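Local coordinates for putative arylalkylamine N-Acetyltransferase 7 (Aedes aegypti, PDB 4FD7), which probably transfers an acetyl group from acetyl-CoA to the nitrogen of an amine substrate, at residues M86-F91 and I173-A178; I129-H134 and F206-G211; E167-R172 and Q194-R199. All coordinates share one frame; numbering follows the deposited sequence.

Contact 1: residues M86-F91 and I173-A178; sequences MSLVCF and IPLCRA
L175 sets one branch, CD2, between M86 and L88, and nearly all the packing of the two segments gathers round that methyl. CG leaves L175 opposite the backbone N (chi1 173°), which carries the isobutyl end off the helix toward the sheet. L88 comes from the other side with an extended chain, and the two leucines meet tip to tip, L88 CD1 lying 3.9 Å from L175 CD2. M86 arrives at a slant instead: its chain bends at both chi2 and chi3, so that the CE methyl folds back onto the leucine and settles 3.9 Å from L175 CD2. The same CD2 also lies 3.6 Å from M86 O. This carbonyl is buried by the contact and has no hydrogen-bond partner in the model. No hydrogen bond joins the segments. On the outer side of the helix the packing is looser: I173 and P174 are partly exposed, and R177 is exposed. The contact joins helix 172-179 to the start of strand 88-92, the middle strand of the five-stranded antiparallel sheet, and to the residue M86 just before it, with W15 of strand 14-21 touching both leucines, W3 resting against M86, and V33 and L104 of the flanking strands closing round L88.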
# COMPACT_ATOMS: atom_id res chain seq x y z
N MET A 86 -9.15 2.61 7.66
CA MET A 86 -8.22 1.50 7.78
C MET A 86 -6.81 1.92 7.42
O MET A 86 -5.88 1.13 7.57
CB MET A 86 -8.67 0.31 6.90
CG MET A 86 -9.98 -0.36 7.38
SD MET A 86 -9.83 -1.21 8.98
CE MET A 86 -8.76 -2.58 8.53
N SER A 87 -6.63 3.16 6.97
CA SER A 87 -5.31 3.57 6.50
C SER A 87 -4.34 3.88 7.63
O SER A 87 -4.73 4.37 8.69
CB SER A 87 -5.39 4.72 5.49
OG SER A 87 -6.11 4.29 4.34
N LEU A 88 -3.06 3.60 7.39
CA LEU A 88 -2.06 3.67 8.46
C LEU A 88 -1.02 4.77 8.24
O LEU A 88 -0.63 5.03 7.11
CB LEU A 88 -1.39 2.31 8.62
CG LEU A 88 -2.33 1.20 9.13
CD1 LEU A 88 -1.61 -0.14 9.14
CD2 LEU A 88 -2.82 1.56 10.52
N VAL A 89 -0.57 5.41 9.33
CA VAL A 89 0.38 6.51 9.20
C VAL A 89 1.49 6.36 10.24
O VAL A 89 1.25 5.85 11.34
CB VAL A 89 -0.32 7.90 9.36
CG1 VAL A 89 -0.95 8.08 10.77
CG2 VAL A 89 0.66 9.04 9.10
N CYS A 90 2.70 6.77 9.87
CA CYS A 90 3.84 6.70 10.78
C CYS A 90 4.26 8.11 11.21
O CYS A 90 4.39 9.02 10.38
CB CYS A 90 5.04 5.99 10.11
SG CYS A 90 6.55 5.83 11.11
N PHE A 91 4.45 8.27 12.52
CA PHE A 91 4.98 9.54 13.05
C PHE A 91 6.21 9.25 13.88
O PHE A 91 6.33 8.20 14.49
CB PHE A 91 3.96 10.24 13.97
CG PHE A 91 2.70 10.69 13.27
CD1 PHE A 91 2.74 11.66 12.28
CD2 PHE A 91 1.47 10.15 13.64
CE1 PHE A 91 1.56 12.09 11.65
CE2 PHE A 91 0.29 10.57 13.01
CZ PHE A 91 0.33 11.54 12.02
N ILE A 173 -0.66 -6.42 11.40
CA ILE A 173 -0.92 -7.57 12.24
C ILE A 173 -1.88 -7.23 13.39
O ILE A 173 -2.94 -7.85 13.51
CB ILE A 173 0.39 -8.25 12.72
CG1 ILE A 173 1.15 -8.85 11.53
CG2 ILE A 173 0.09 -9.31 13.73
CD1 ILE A 173 2.54 -9.34 11.88
N PRO A 174 -1.53 -6.24 14.25
CA PRO A 174 -2.53 -5.94 15.28
C PRO A 174 -3.81 -5.30 14.71
O PRO A 174 -4.88 -5.55 15.26
CB PRO A 174 -1.80 -4.96 16.22
CG PRO A 174 -0.66 -4.43 15.43
CD PRO A 174 -0.28 -5.48 14.44
N LEU A 175 -3.71 -4.51 13.64
CA LEU A 175 -4.90 -3.90 13.05
C LEU A 175 -5.89 -4.97 12.59
O LEU A 175 -7.09 -4.86 12.87
CB LEU A 175 -4.54 -2.99 11.87
CG LEU A 175 -5.69 -2.41 11.04
CD1 LEU A 175 -6.64 -1.54 11.88
CD2 LEU A 175 -5.18 -1.63 9.84
N CYS A 176 -5.40 -6.01 11.93
CA CYS A 176 -6.27 -7.08 11.44
C CYS A 176 -6.87 -7.86 12.60
O CYS A 176 -8.03 -8.27 12.56
CB CYS A 176 -5.53 -8.05 10.54
SG CYS A 176 -5.21 -7.44 8.89
N ARG A 177 -6.08 -8.08 13.64
CA ARG A 177 -6.58 -8.83 14.77
C ARG A 177 -7.72 -8.06 15.41
O ARG A 177 -8.71 -8.65 15.86
CB ARG A 177 -5.47 -9.09 15.80
CG ARG A 177 -4.40 -10.06 15.32
CD ARG A 177 -3.64 -10.69 16.49
NE ARG A 177 -2.47 -11.43 16.04
CZ ARG A 177 -1.27 -11.35 16.59
NH1 ARG A 177 -1.07 -10.56 17.64
NH2 ARG A 177 -0.26 -12.06 16.10
N ALA A 178 -7.57 -6.75 15.45
CA ALA A 178 -8.55 -5.88 16.09
C ALA A 178 -9.89 -5.82 15.34
O ALA A 178 -10.94 -5.83 15.96
CB ALA A 178 -7.98 -4.48 16.29

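Contact 2: residues I129-H134 and F206-G211; sequences IEYVSH and FTITYG
The helical turn that presents Y131 and V132 to F206 and I208 is tied by the backbone hydrogen bond from S133 N to I129 O, 2.8 Å long. Here helix 120-136 packs on strand 203-209, an outer strand of the three-stranded antiparallel sheet in the C-terminal half of the GNAT fold. The short axes run 9.0 Å apart with their directions at 141°, and no hydrogen bond crosses between them. F206 and I208, two residues apart on the strand, both turn toward the helix, whereas T207 between them points away. Beyond them T209 sits at the N-cap of helix 210-216, its OG1 bonded to the backbone N of E212. The interface is apolar and partly buried. L213 of that next helix touches Y131, V132 and I208, and Y232 of the neighbouring strand lies against V132. Y131 brings the edge of its ring to the strand, with I208 CD1 near the ring plane and 4.3 Å from Y131 CE2. V132 divides its two methyls between the strand residues. Its CG2 stands 4.1 Å from I208 CG2, the branch of I208 wedged between the backbone N and the carbonyl carbon. The other methyl approaches a phenyl ring swung opposite its own backbone N (F206 chi1 -176°): V132 CG1 meets it at the edge, near the ring plane, 4.1 Å from F206 CD2.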
# COMPACT_ATOMS: atom_id res chain seq x y z
N ILE A 129 -2.43 -4.40 -11.69
CA ILE A 129 -2.53 -4.91 -10.33
C ILE A 129 -3.70 -5.88 -10.24
O ILE A 129 -3.61 -6.93 -9.63
CB ILE A 129 -2.73 -3.77 -9.31
CG1 ILE A 129 -1.48 -2.90 -9.23
CG2 ILE A 129 -3.06 -4.34 -7.93
CD1 ILE A 129 -1.78 -1.45 -8.89
N GLU A 130 -4.82 -5.52 -10.85
CA GLU A 130 -6.00 -6.38 -10.76
C GLU A 130 -5.78 -7.74 -11.41
O GLU A 130 -6.26 -8.75 -10.88
CB GLU A 130 -7.25 -5.68 -11.32
CG GLU A 130 -8.53 -6.46 -11.07
CD GLU A 130 -8.62 -7.03 -9.66
OE1 GLU A 130 -8.52 -6.25 -8.68
OE2 GLU A 130 -8.80 -8.26 -9.51
N TYR A 131 -5.08 -7.77 -12.55
CA TYR A 131 -4.71 -9.03 -13.18
C TYR A 131 -3.85 -9.87 -12.21
O TYR A 131 -4.09 -11.08 -11.99
CB TYR A 131 -3.94 -8.78 -14.49
CG TYR A 131 -3.38 -10.06 -15.08
CD1 TYR A 131 -4.18 -10.90 -15.84
CD2 TYR A 131 -2.06 -10.44 -14.83
CE1 TYR A 131 -3.67 -12.09 -16.36
CE2 TYR A 131 -1.55 -11.62 -15.34
CZ TYR A 131 -2.36 -12.44 -16.10
OH TYR A 131 -1.84 -13.61 -16.61
N VAL A 132 -2.86 -9.22 -11.62
CA VAL A 132 -1.96 -9.93 -10.71
C VAL A 132 -2.72 -10.49 -9.49
O VAL A 132 -2.47 -11.62 -9.02
CB VAL A 132 -0.82 -9.02 -10.29
CG1 VAL A 132 0.04 -9.67 -9.22
CG2 VAL A 132 0.03 -8.67 -11.52
N SER A 133 -3.66 -9.68 -9.00
CA SER A 133 -4.50 -10.06 -7.86
C SER A 133 -5.36 -11.25 -8.21
O SER A 133 -5.58 -12.14 -7.39
CB SER A 133 -5.41 -8.89 -7.48
OG SER A 133 -6.24 -9.24 -6.37
N HIS A 134 -5.88 -11.25 -9.44
CA HIS A 134 -6.78 -12.33 -9.84
C HIS A 134 -6.00 -13.64 -9.98
O HIS A 134 -6.47 -14.69 -9.53
CB HIS A 134 -7.54 -11.96 -11.11
CG HIS A 134 -8.67 -12.89 -11.43
ND1 HIS A 134 -8.56 -13.91 -12.35
CD2 HIS A 134 -9.93 -12.96 -10.94
CE1 HIS A 134 -9.70 -14.57 -12.41
NE2 HIS A 134 -10.55 -14.01 -11.56
N PHE A 206 2.05 -14.87 -6.11
CA PHE A 206 2.19 -14.89 -7.56
C PHE A 206 3.24 -13.89 -7.94
O PHE A 206 3.32 -12.81 -7.35
CB PHE A 206 0.86 -14.54 -8.22
CG PHE A 206 0.88 -14.62 -9.73
CD1 PHE A 206 0.85 -15.84 -10.36
CD2 PHE A 206 0.94 -13.47 -10.50
CE1 PHE A 206 0.87 -15.92 -11.76
CE2 PHE A 206 0.96 -13.55 -11.88
CZ PHE A 206 0.93 -14.78 -12.51
N THR A 207 4.07 -14.24 -8.92
CA THR A 207 5.10 -13.31 -9.33
C THR A 207 5.21 -13.30 -10.85
O THR A 207 5.04 -14.34 -11.51
CB THR A 207 6.45 -13.60 -8.63
OG1 THR A 207 7.41 -12.62 -9.03
CG2 THR A 207 6.97 -14.99 -8.97
N ILE A 208 5.46 -12.11 -11.40
CA ILE A 208 5.50 -11.98 -12.85
C ILE A 208 6.22 -10.69 -13.23
O ILE A 208 6.03 -9.68 -12.58
CB ILE A 208 4.06 -12.02 -13.45
CG1 ILE A 208 4.11 -12.07 -14.99
CG2 ILE A 208 3.19 -10.86 -12.94
CD1 ILE A 208 2.74 -12.02 -15.68
N THR A 209 7.08 -10.71 -14.25
CA THR A 209 7.81 -9.49 -14.59
C THR A 209 6.91 -8.52 -15.35
O THR A 209 5.88 -8.92 -15.89
CB THR A 209 9.08 -9.75 -15.45
OG1 THR A 209 8.71 -10.38 -16.68
CG2 THR A 209 10.07 -10.62 -14.70
N TYR A 210 7.29 -7.25 -15.36
CA TYR A 210 6.58 -6.28 -16.18
C TYR A 210 6.72 -6.60 -17.68
O TYR A 210 5.78 -6.40 -18.46
CB TYR A 210 7.00 -4.86 -15.82
CG TYR A 210 6.60 -4.53 -14.39
CD1 TYR A 210 5.27 -4.27 -14.06
CD2 TYR A 210 7.53 -4.53 -13.36
CE1 TYR A 210 4.89 -3.99 -12.75
CE2 TYR A 210 7.17 -4.26 -12.06
CZ TYR A 210 5.85 -3.98 -11.76
OH TYR A 210 5.49 -3.72 -10.46
N GLY A 211 7.87 -7.14 -18.08
CA GLY A 211 8.03 -7.65 -19.43
C GLY A 211 6.97 -8.69 -19.79
O GLY A 211 6.31 -8.63 -20.86

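Contact 3: residues E167-R172 and Q194-R199; sequences EILRAR and QTAATR
L169 lays its CD1 methyl on the backbone between A196 and A197, a leucine end set against a helix surface of small residues. CG stands anti to the carbonyl carbon (chi1 -67°), which sends CD1 out to the second helix. The methyl is 3.6 Å from A197 N, and the two alanine methyls stand round it, A196 CB 4.0 Å and A197 CB 4.1 Å from L169 CD1. The second branch of the leucine faces its own segment: L169 CD2 sits over the rim of one face of the R172 guanidinium, whose NH groups bind N102, S184 and T186. Nearer the outside the contact turns polar. R170 grips E167 side-on, its guanidinium and the carboxylate paired through NE to OE1 at 2.8 Å and NH2 to OE2 at 3.1 Å, both nearly straight (169° and 172°). Both acceptors are met on the syn side, and the two oxygens lie close to the guanidinium plane. This salt bridge, with H16 also bonded to E167 OE1, holds the arginine head in a fixed rotation and turns NH1 toward the second helix. There one water accepts from R170 NH1 at 3.1 Å and donates to R199 O at 3.0 Å, bridging the helices where no direct bond does. Strand 146-155, helix 164-170, strand 183-188, helix 191-200 is the order of the GNAT core, whose two strands typically splay to hold acetyl-CoA.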
# COMPACT_ATOMS: atom_id res chain seq x y z
N GLU A 167 8.15 -1.63 9.15
CA GLU A 167 7.34 -1.47 10.36
C GLU A 167 5.89 -1.03 10.10
O GLU A 167 4.96 -1.43 10.85
CB GLU A 167 8.04 -0.56 11.38
CG GLU A 167 9.44 -1.03 11.79
CD GLU A 167 9.51 -2.51 12.22
OE1 GLU A 167 8.61 -3.00 12.93
OE2 GLU A 167 10.48 -3.19 11.84
N ILE A 168 5.68 -0.24 9.05
CA ILE A 168 4.32 0.18 8.69
C ILE A 168 3.53 -1.06 8.25
O ILE A 168 2.36 -1.22 8.61
CB ILE A 168 4.32 1.26 7.58
CG1 ILE A 168 4.71 2.61 8.17
CG2 ILE A 168 2.96 1.37 6.92
CD1 ILE A 168 5.08 3.63 7.14
N LEU A 169 4.17 -1.94 7.47
CA LEU A 169 3.52 -3.20 7.13
C LEU A 169 3.30 -4.08 8.35
O LEU A 169 2.33 -4.83 8.41
CB LEU A 169 4.34 -3.99 6.13
CG LEU A 169 4.48 -3.39 4.74
CD1 LEU A 169 5.46 -4.18 3.95
CD2 LEU A 169 3.11 -3.36 4.04
N ARG A 170 4.23 -4.06 9.30
CA ARG A 170 4.12 -4.95 10.43
C ARG A 170 2.90 -4.56 11.25
O ARG A 170 2.24 -5.42 11.85
CB ARG A 170 5.40 -4.95 11.30
CG ARG A 170 5.47 -6.19 12.19
CD ARG A 170 6.55 -6.05 13.27
NE ARG A 170 7.84 -5.73 12.66
CZ ARG A 170 8.67 -6.63 12.14
NH1 ARG A 170 8.34 -7.92 12.15
NH2 ARG A 170 9.82 -6.25 11.60
N ALA A 171 2.58 -3.27 11.25
CA ALA A 171 1.37 -2.79 11.93
C ALA A 171 0.03 -3.39 11.45
O ALA A 171 -1.00 -3.21 12.10
CB ALA A 171 1.30 -1.27 11.89
N ARG A 172 0.04 -4.09 10.32
CA ARG A 172 -1.18 -4.69 9.80
C ARG A 172 -1.63 -5.84 10.70
O ARG A 172 -2.82 -6.18 10.77
CB ARG A 172 -0.95 -5.19 8.37
CG ARG A 172 -0.95 -4.07 7.34
CD ARG A 172 -0.82 -4.65 5.94
NE ARG A 172 -0.45 -3.62 4.97
CZ ARG A 172 -0.39 -3.82 3.66
NH1 ARG A 172 -0.68 -5.01 3.15
NH2 ARG A 172 -0.05 -2.82 2.86
N GLN A 194 8.95 -5.31 -1.71
CA GLN A 194 8.93 -6.77 -1.61
C GLN A 194 9.82 -7.28 -0.47
O GLN A 194 9.44 -8.19 0.26
CB GLN A 194 9.32 -7.41 -2.95
CG GLN A 194 8.25 -7.21 -4.05
CD GLN A 194 8.81 -7.28 -5.46
OE1 GLN A 194 9.96 -7.69 -5.66
NE2 GLN A 194 8.00 -6.87 -6.44
N THR A 195 11.00 -6.67 -0.33
CA THR A 195 11.92 -6.99 0.77
C THR A 195 11.27 -6.75 2.13
O THR A 195 11.37 -7.58 3.05
CB THR A 195 13.22 -6.16 0.64
OG1 THR A 195 13.91 -6.54 -0.56
CG2 THR A 195 14.14 -6.38 1.85
N ALA A 196 10.59 -5.61 2.25
CA ALA A 196 9.92 -5.20 3.47
C ALA A 196 8.81 -6.18 3.83
O ALA A 196 8.70 -6.66 4.97
CB ALA A 196 9.35 -3.82 3.29
N ALA A 197 8.01 -6.52 2.82
CA ALA A 197 6.92 -7.45 3.03
C ALA A 197 7.47 -8.81 3.45
O ALA A 197 6.92 -9.48 4.33
CB ALA A 197 6.06 -7.56 1.78
N THR A 198 8.58 -9.22 2.84
CA THR A 198 9.20 -10.49 3.19
C THR A 198 9.63 -10.49 4.65
O THR A 198 9.33 -11.43 5.40
CB THR A 198 10.38 -10.82 2.26
OG1 THR A 198 9.88 -11.17 0.96
CG2 THR A 198 11.22 -11.98 2.82
N ARG A 199 10.30 -9.43 5.06
CA ARG A 199 10.76 -9.31 6.44
C ARG A 199 9.62 -9.35 7.47
O ARG A 199 9.80 -9.85 8.59
CB ARG A 199 11.69 -8.09 6.59
CG ARG A 199 12.98 -8.26 5.75
CD ARG A 199 13.96 -7.10 5.88
NE ARG A 199 15.29 -7.45 5.35
CZ ARG A 199 16.22 -8.09 6.06
NH1 ARG A 199 15.95 -8.45 7.31
NH2 ARG A 199 17.40 -8.37 5.53
O HOH W 1 10.87 -9.48 11.37

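How the contacts relate
Along the chain the segments come in the order 86-91, 129-134, 167-172, 173-178, 194-199, 206-211, so contact 1 crosses both others while contact 3 is nested within the loop closed by contact 2. Contacts 1 and 3 are neighbours, with centres about 12 Å apart: their helices 164-170 and 172-179 are consecutive, and C90 CB touches I168 CD1 at 3.8 Å. Contact 2 lies across the chain's centre from contact 1, about 25 Å between centres, and about 19 Å from contact 3. Contact 1 sets a helix on the five-stranded sheet and contact 2 one on the three-stranded sheet; contact 3 lies between, with helix 164-170 against the first and helix 191-200 against strand 229-236 of the second.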